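Local coordinates for protein mnemiopsin 1 (Mnemiopsis leidyi, PDB 5VP3) that probably emits light when calcium binds its EF-hands, as a calcium-regulated photoprotein of a ctenophore, at residues Ile56-Trp59 with Pro60-Arg64; Ala111-Glu114 with Arg115-Arg118. All blocks are in the same frame, centred on the assembly; numbering follows the deposited sequence. Where two conformers were deposited one is given.

Contact 1 (residues 56-64) comes first along the chain and contact 2 (residues 111-118) follows it, the first within helix 53-66, the second at the C-terminal end of helix 101-117. Helix 53-66 is the exit helix of the EF-hand whose loop holds a cadmium ion through D44, D46, D48, K50 and E55. Helix 71-87 lies between the two contacts in sequence and packs against contact 1. The centres of the two contacts are about 28 Å apart, their nearest atoms about 15 Å, and they lie on opposite sides of the chain's centre. Contact 1 joins a metal-binding hand to later helices, whereas contact 2 ties a helix end to the N-terminal helix 9-16 and to the start of helix 123-135.

Contact 1: residues Ile56-Trp59 with Pro60-Arg64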
ATOM      1  N   ILE A  56      -8.219  -4.783  -6.835  1.00 33.25           N
ATOM      2  CA  ILE A  56      -7.399  -3.785  -6.137  1.00 28.18           C
ATOM      3  C   ILE A  56      -7.853  -2.361  -6.467  1.00 31.82           C
ATOM      4  O   ILE A  56      -7.898  -1.493  -5.589  1.00 32.89           O
ATOM      5  CB  ILE A  56      -5.916  -3.985  -6.519  1.00 37.04           C
ATOM      6  CG1 ILE A  56      -5.326  -5.281  -5.940  1.00 36.29           C
ATOM      7  CG2 ILE A  56      -5.091  -2.792  -6.129  1.00 36.84           C
ATOM      8  CD1 ILE A  56      -5.577  -5.433  -4.459  1.00 49.23           C
ATOM      9  N   MET A  57      -8.167  -2.099  -7.736  0.70 31.95           N
ATOM     10  CA  MET A  57      -8.469  -0.745  -8.187  0.70 32.82           C
ATOM     11  C   MET A  57      -9.851  -0.254  -7.771  0.70 33.73           C
ATOM     12  O   MET A  57     -10.141   0.939  -7.928  0.70 33.73           O
ATOM     13  CB  MET A  57      -8.319  -0.683  -9.708  0.70 31.62           C
ATOM     14  CG  MET A  57      -6.893  -0.950 -10.147  0.70 33.76           C
ATOM     15  SD  MET A  57      -5.675   0.147  -9.374  0.70 34.74           S
ATOM     16  CE  MET A  57      -6.476   1.719  -9.669  0.70 24.84           C
ATOM     17  N   TYR A  58     -10.693  -1.123  -7.218  1.00 31.98           N
ATOM     18  CA  TYR A  58     -11.979  -0.688  -6.688  1.00 40.34           C
ATOM     19  C   TYR A  58     -11.798   0.344  -5.573  1.00 38.80           C
ATOM     20  O   TYR A  58     -12.627   1.252  -5.403  1.00 35.62           O
ATOM     21  CB  TYR A  58     -12.750  -1.930  -6.220  1.00 35.52           C
ATOM     22  CG  TYR A  58     -13.966  -1.709  -5.363  1.00 32.69           C
ATOM     23  CD1 TYR A  58     -15.217  -1.575  -5.922  1.00 35.16           C
ATOM     24  CD2 TYR A  58     -13.871  -1.702  -3.993  1.00 41.04           C
ATOM     25  CE1 TYR A  58     -16.339  -1.400  -5.133  1.00 42.06           C
ATOM     26  CE2 TYR A  58     -14.991  -1.541  -3.196  1.00 46.42           C
ATOM     27  CZ  TYR A  58     -16.213  -1.389  -3.777  1.00 41.81           C
ATOM     28  OH  TYR A  58     -17.321  -1.219  -2.997  1.00 57.10           O
ATOM     29  N   TRP A  59     -10.710   0.271  -4.851  1.00 37.60           N
ATOM     30  CA  TRP A  59     -10.586   1.091  -3.654  1.00 32.14           C
ATOM     31  C   TRP A  59     -10.158   2.515  -3.984  1.00 34.87           C
ATOM     32  O   TRP A  59     -10.807   3.469  -3.516  1.00 31.06           O
ATOM     33  CB  TRP A  59      -9.629   0.398  -2.683  1.00 39.35           C
ATOM     34  CG  TRP A  59     -10.217  -0.925  -2.292  1.00 41.84           C
ATOM     35  CD1 TRP A  59      -9.867  -2.135  -2.791  1.00 44.12           C
ATOM     36  CD2 TRP A  59     -11.312  -1.165  -1.387  1.00 37.13           C
ATOM     37  NE1 TRP A  59     -10.659  -3.121  -2.250  1.00 46.38           N
ATOM     38  CE2 TRP A  59     -11.558  -2.553  -1.393  1.00 45.37           C
ATOM     39  CE3 TRP A  59     -12.114  -0.344  -0.590  1.00 49.53           C
ATOM     40  CZ2 TRP A  59     -12.535  -3.144  -0.608  1.00 39.87           C
ATOM     41  CZ3 TRP A  59     -13.100  -0.931   0.177  1.00 46.84           C
ATOM     42  CH2 TRP A  59     -13.292  -2.331   0.166  1.00 37.11           C
ATOM     43  N   PRO A  60      -9.096   2.715  -4.774  1.00 30.33           N
ATOM     44  CA  PRO A  60      -8.780   4.083  -5.208  1.00 30.04           C
ATOM     45  C   PRO A  60      -9.888   4.680  -6.018  1.00 29.01           C
ATOM     46  O   PRO A  60     -10.122   5.886  -5.942  1.00 31.39           O
ATOM     47  CB  PRO A  60      -7.511   3.921  -6.048  1.00 28.88           C
ATOM     48  CG  PRO A  60      -7.432   2.437  -6.384  1.00 28.28           C
ATOM     49  CD  PRO A  60      -8.065   1.757  -5.224  1.00 34.05           C
ATOM     50  N   ASP A  61     -10.608   3.866  -6.789  1.00 34.30           N
ATOM     51  CA  ASP A  61     -11.727   4.424  -7.529  1.00 37.91           C
ATOM     52  C   ASP A  61     -12.807   4.914  -6.572  1.00 31.21           C
ATOM     53  O   ASP A  61     -13.452   5.933  -6.842  1.00 33.29           O
ATOM     54  CB  ASP A  61     -12.271   3.402  -8.538  1.00 36.17           C
ATOM     55  CG  ASP A  61     -13.420   3.956  -9.359  1.00 31.83           C
ATOM     56  OD1 ASP A  61     -13.173   4.792 -10.269  1.00 33.61           O
ATOM     57  OD2 ASP A  61     -14.569   3.573  -9.059  1.00 29.07           O
ATOM     58  N   ARG A  62     -13.022   4.221  -5.442  1.00 30.67           N
ATOM     59  CA  ARG A  62     -13.966   4.749  -4.446  1.00 37.39           C
ATOM     60  C   ARG A  62     -13.431   6.025  -3.791  1.00 38.27           C
ATOM     61  O   ARG A  62     -14.192   6.954  -3.484  1.00 35.54           O
ATOM     62  CB  ARG A  62     -14.264   3.684  -3.385  1.00 37.65           C
ATOM     63  CG  ARG A  62     -15.341   2.695  -3.817  1.00 40.27           C
ATOM     64  CD  ARG A  62     -15.700   1.736  -2.691  1.00 52.61           C
ATOM     65  NE  ARG A  62     -16.229   2.435  -1.515  1.00 67.10           N
ATOM     66  CZ  ARG A  62     -16.475   1.851  -0.343  1.00 71.66           C
ATOM     67  NH1 ARG A  62     -16.237   0.552  -0.176  1.00 74.57           N
ATOM     68  NH2 ARG A  62     -16.959   2.564   0.668  1.00 75.54           N
ATOM     69  N   MET A  63     -12.122   6.100  -3.590  1.00 34.06           N
ATOM     70  CA  MET A  63     -11.531   7.325  -3.074  1.00 30.23           C
ATOM     71  C   MET A  63     -11.867   8.478  -4.008  1.00 39.45           C
ATOM     72  O   MET A  63     -12.389   9.511  -3.571  1.00 36.19           O
ATOM     73  CB  MET A  63     -10.017   7.120  -2.925  1.00 31.45           C
ATOM     74  CG  MET A  63      -9.252   8.266  -2.334  1.00 37.76           C
ATOM     75  SD  MET A  63      -9.752   8.456  -0.618  1.00 35.37           S
ATOM     76  CE  MET A  63      -9.931  10.229  -0.524  1.00 35.94           C
ATOM     77  N   ARG A  64     -11.660   8.270  -5.318  1.00 37.48           N
ATOM     78  CA  ARG A  64     -11.965   9.275  -6.340  1.00 30.09           C
ATOM     79  C   ARG A  64     -13.402   9.767  -6.233  1.00 32.92           C
ATOM     80  O   ARG A  64     -13.672  10.966  -6.383  1.00 38.88           O
ATOM     81  CB  ARG A  64     -11.715   8.665  -7.729  1.00 35.13           C
ATOM     82  CG  ARG A  64     -12.086   9.533  -8.904  1.00 41.59           C
ATOM     83  CD  ARG A  64     -11.848   8.822 -10.225  1.00 30.28           C
ATOM     84  NE  ARG A  64     -12.861   7.821 -10.514  1.00 28.84           N
ATOM     85  CZ  ARG A  64     -14.056   8.085 -11.042  1.00 30.97           C
ATOM     86  NH1 ARG A  64     -14.395   9.317 -11.372  1.00 29.04           N
ATOM     87  NH2 ARG A  64     -14.918   7.096 -11.243  1.00 33.76           N
TER
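P60 meets M57 one turn back, its CG 3.5 Å from the methyl CE of M57 in one of that residue's two conformers. Having no N-H, the proline leaves I56 O without the usual helical bond and sets its CD 3.3 Å from that oxygen, where the helix kinks. D61 N resumes the pattern with a bond to M57 O, while its carboxylate turns along the helix: OD1 accepts both NE and NH2 of R64, side-on, from the same face of its plane. R62 N bonds to Y58 O. Its side chain lies across Y58, with CD 3.3 Å from CZ of the phenol ring and CG over one face; a bend at chi3 (61°) then turns the guanidinium back, placing NH1 3.5 Å from CZ3 of W59. The guanidinium plane stands 71° from the Y58 ring. M63 N bonds to W59 O at 2.9 Å, and its side chain leads off to helices 123-135 and 145-154. Along this exit helix of an EF-hand, the methylene chain of R62 lies against the Y58 ring while NH1, near W59, forms a salt bridge with D156 OD1, an ion pair that probably helps link the hand to the segment after helix 145-154.

Contact 2: residues Ala111-Glu114 with Arg115-Arg118; sequences AERE and RERR
E114 and R118 form the straighter of two salt bridges: R118 NE points at E114 OE2 over 2.6 Å with an N-H...O angle of 173°. The oxygen lies in the guanidinium plane and uses its anti lone pair, away from OE1. E114 can reach forward because its CG stands opposite the backbone N (chi1 -176°) and the chain bends at chi2; its other oxygen, OE1, accepts from N19. The second salt bridge joins E112 OE2 to R115 NH1, also at 2.6 Å, but at 128° this hydrogen bond is weak. The E112 carboxylate also accepts from S122 OG and from the backbone N of L123 and I124, at the start of helix 123-135. These i to i+3 and i to i+4 ion pairs decorate the last turns of helix 101-117, whose backbone bonds run from R115 N to A111 O through to R118 N to E114 O. A111 O sits 3.6 Å above one face of the R115 guanidinium, offset toward its rim, and R115 NH2 is 3.8 Å from A111 CB. A cation-pi contact with Y13 of helix 9-16 adds to its hold. A leucine in place of R115 would probably leave E112 OE2 without its charged partner in this helix and remove the cation-pi contact with Y13. Further out, E116 runs extended from CG, its CG 3.4 Å from E112 O, while CG of R117 lies 3.3 Å from E114 O. Towards helix 9-16, A111, E114 and R118 all touch Y13, and E114 also reaches L14.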
ATOM      1  N   ALA A 111      12.657  -5.802  -0.892  1.00 20.89           N
ATOM      2  CA  ALA A 111      12.962  -4.964  -2.050  1.00 22.91           C
ATOM      3  C   ALA A 111      12.919  -3.474  -1.698  1.00 30.00           C
ATOM      4  O   ALA A 111      13.751  -2.700  -2.172  1.00 29.59           O
ATOM      5  CB  ALA A 111      12.003  -5.291  -3.190  1.00 30.81           C
ATOM      6  N   GLU A 112      11.980  -3.048  -0.844  1.00 32.73           N
ATOM      7  CA  GLU A 112      12.017  -1.667  -0.375  1.00 34.67           C
ATOM      8  C   GLU A 112      13.281  -1.391   0.436  1.00 30.13           C
ATOM      9  O   GLU A 112      13.856  -0.308   0.339  1.00 26.24           O
ATOM     10  CB  GLU A 112      10.762  -1.334   0.457  1.00 25.31           C
ATOM     11  CG  GLU A 112       9.492  -1.179  -0.367  1.00 31.19           C
ATOM     12  CD  GLU A 112       9.351   0.183  -1.003  1.00 25.21           C
ATOM     13  OE1 GLU A 112       9.062   1.192  -0.304  1.00 32.07           O
ATOM     14  OE2 GLU A 112       9.513   0.249  -2.236  1.00 22.80           O
ATOM     15  N   ARG A 113      13.705  -2.329   1.282  1.00 24.74           N
ATOM     16  CA  ARG A 113      14.960  -2.120   2.013  1.00 31.42           C
ATOM     17  C   ARG A 113      16.161  -2.003   1.067  1.00 31.74           C
ATOM     18  O   ARG A 113      17.085  -1.215   1.312  1.00 34.96           O
ATOM     19  CB  ARG A 113      15.180  -3.256   3.020  1.00 34.67           C
ATOM     20  CG  ARG A 113      14.228  -3.144   4.258  1.00 34.10           C
ATOM     21  CD  ARG A 113      14.547  -4.177   5.336  1.00 41.93           C
ATOM     22  NE  ARG A 113      14.410  -5.568   4.871  1.00 37.94           N
ATOM     23  CZ  ARG A 113      13.357  -6.360   5.109  1.00 38.68           C
ATOM     24  NH1 ARG A 113      12.307  -5.932   5.810  1.00 36.15           N
ATOM     25  NH2 ARG A 113      13.353  -7.605   4.651  1.00 31.38           N
ATOM     26  N   GLU A 114      16.168  -2.784  -0.016  1.00 25.96           N
ATOM     27  CA  GLU A 114      17.274  -2.754  -0.983  1.00 24.63           C
ATOM     28  C   GLU A 114      17.291  -1.414  -1.700  1.00 28.32           C
ATOM     29  O   GLU A 114      18.332  -0.765  -1.818  1.00 30.63           O
ATOM     30  CB  GLU A 114      17.093  -3.925  -1.964  1.00 23.36           C
ATOM     31  CG  GLU A 114      18.187  -4.142  -3.003  1.00 30.92           C
ATOM     32  CD  GLU A 114      19.544  -4.454  -2.379  1.00 34.91           C
ATOM     33  OE1 GLU A 114      19.572  -5.096  -1.315  1.00 32.17           O
ATOM     34  OE2 GLU A 114      20.578  -4.050  -2.946  1.00 36.18           O
ATOM     35  N   ARG A 115      16.133  -0.964  -2.093  1.00 27.96           N
ATOM     36  CA  ARG A 115      15.968   0.344  -2.648  1.00 27.56           C
ATOM     37  C   ARG A 115      16.461   1.437  -1.722  1.00 31.14           C
ATOM     38  O   ARG A 115      17.111   2.309  -2.149  1.00 33.76           O
ATOM     39  CB  ARG A 115      14.531   0.600  -3.002  1.00 26.94           C
ATOM     40  CG  ARG A 115      14.063   0.110  -4.343  1.00 36.77           C
ATOM     41  CD  ARG A 115      12.567   0.309  -4.525  1.00 39.69           C
ATOM     42  NE  ARG A 115      12.103  -0.790  -5.270  1.00 57.18           N
ATOM     43  CZ  ARG A 115      11.249  -1.676  -4.877  1.00 35.40           C
ATOM     44  NH1 ARG A 115      10.625  -1.586  -3.772  1.00 32.04           N
ATOM     45  NH2 ARG A 115      11.019  -2.643  -5.680  1.00 53.78           N
ATOM     46  N   GLU A 116      16.130   1.368  -0.460  1.00 29.04           N
ATOM     47  CA  GLU A 116      16.567   2.350   0.478  1.00 40.45           C
ATOM     48  C   GLU A 116      18.063   2.412   0.514  1.00 35.38           C
ATOM     49  O   GLU A 116      18.633   3.435   0.399  1.00 34.07           O
ATOM     50  CB  GLU A 116      16.098   2.061   1.885  1.00 33.25           C
ATOM     51  CG  GLU A 116      14.698   2.411   2.179  1.00 37.34           C
ATOM     52  CD  GLU A 116      14.266   1.912   3.517  1.00 35.32           C
ATOM     53  OE1 GLU A 116      14.781   0.935   3.979  1.00 37.10           O
ATOM     54  OE2 GLU A 116      13.404   2.489   4.088  1.00 36.70           O
ATOM     55  N   ARG A 117      18.670   1.272   0.683  1.00 33.64           N
ATOM     56  CA  ARG A 117      20.089   1.194   0.772  1.00 37.09           C
ATOM     57  C   ARG A 117      20.749   1.725  -0.486  1.00 36.30           C
ATOM     58  O   ARG A 117      21.784   2.256  -0.437  1.00 39.38           O
ATOM     59  CB  ARG A 117      20.542  -0.211   1.149  1.00 39.02           C
ATOM     60  CG  ARG A 117      21.089  -1.052   0.053  1.00 57.07           C
ATOM     61  CD  ARG A 117      21.850  -2.233   0.562  1.00 40.53           C
ATOM     62  NE  ARG A 117      23.149  -1.887   0.998  1.00 40.58           N
ATOM     63  CZ  ARG A 117      23.946  -2.713   1.629  1.00 51.34           C
ATOM     64  NH1 ARG A 117      23.561  -3.922   1.890  1.00 41.22           N
ATOM     65  NH2 ARG A 117      25.134  -2.323   1.993  1.00 54.97           N
ATOM     66  N   ARG A 118      20.077   1.632  -1.597  1.00 40.56           N
ATOM     67  CA  ARG A 118      20.623   2.061  -2.847  1.00 40.34           C
ATOM     68  C   ARG A 118      20.217   3.441  -3.250  1.00 40.84           C
ATOM     69  O   ARG A 118      20.571   3.872  -4.283  1.00 41.95           O
ATOM     70  CB  ARG A 118      20.239   1.112  -3.921  1.00 35.77           C
ATOM     71  CG  ARG A 118      20.999  -0.154  -3.900  1.00 35.30           C
ATOM     72  CD  ARG A 118      20.494  -1.126  -4.914  1.00 40.32           C
ATOM     73  NE  ARG A 118      21.283  -2.313  -4.806  1.00 58.65           N
ATOM     74  CZ  ARG A 118      22.369  -2.537  -5.511  1.00 50.55           C
ATOM     75  NH1 ARG A 118      22.745  -1.686  -6.397  1.00 42.21           N
ATOM     76  NH2 ARG A 118      23.057  -3.623  -5.343  1.00 52.34           N
TER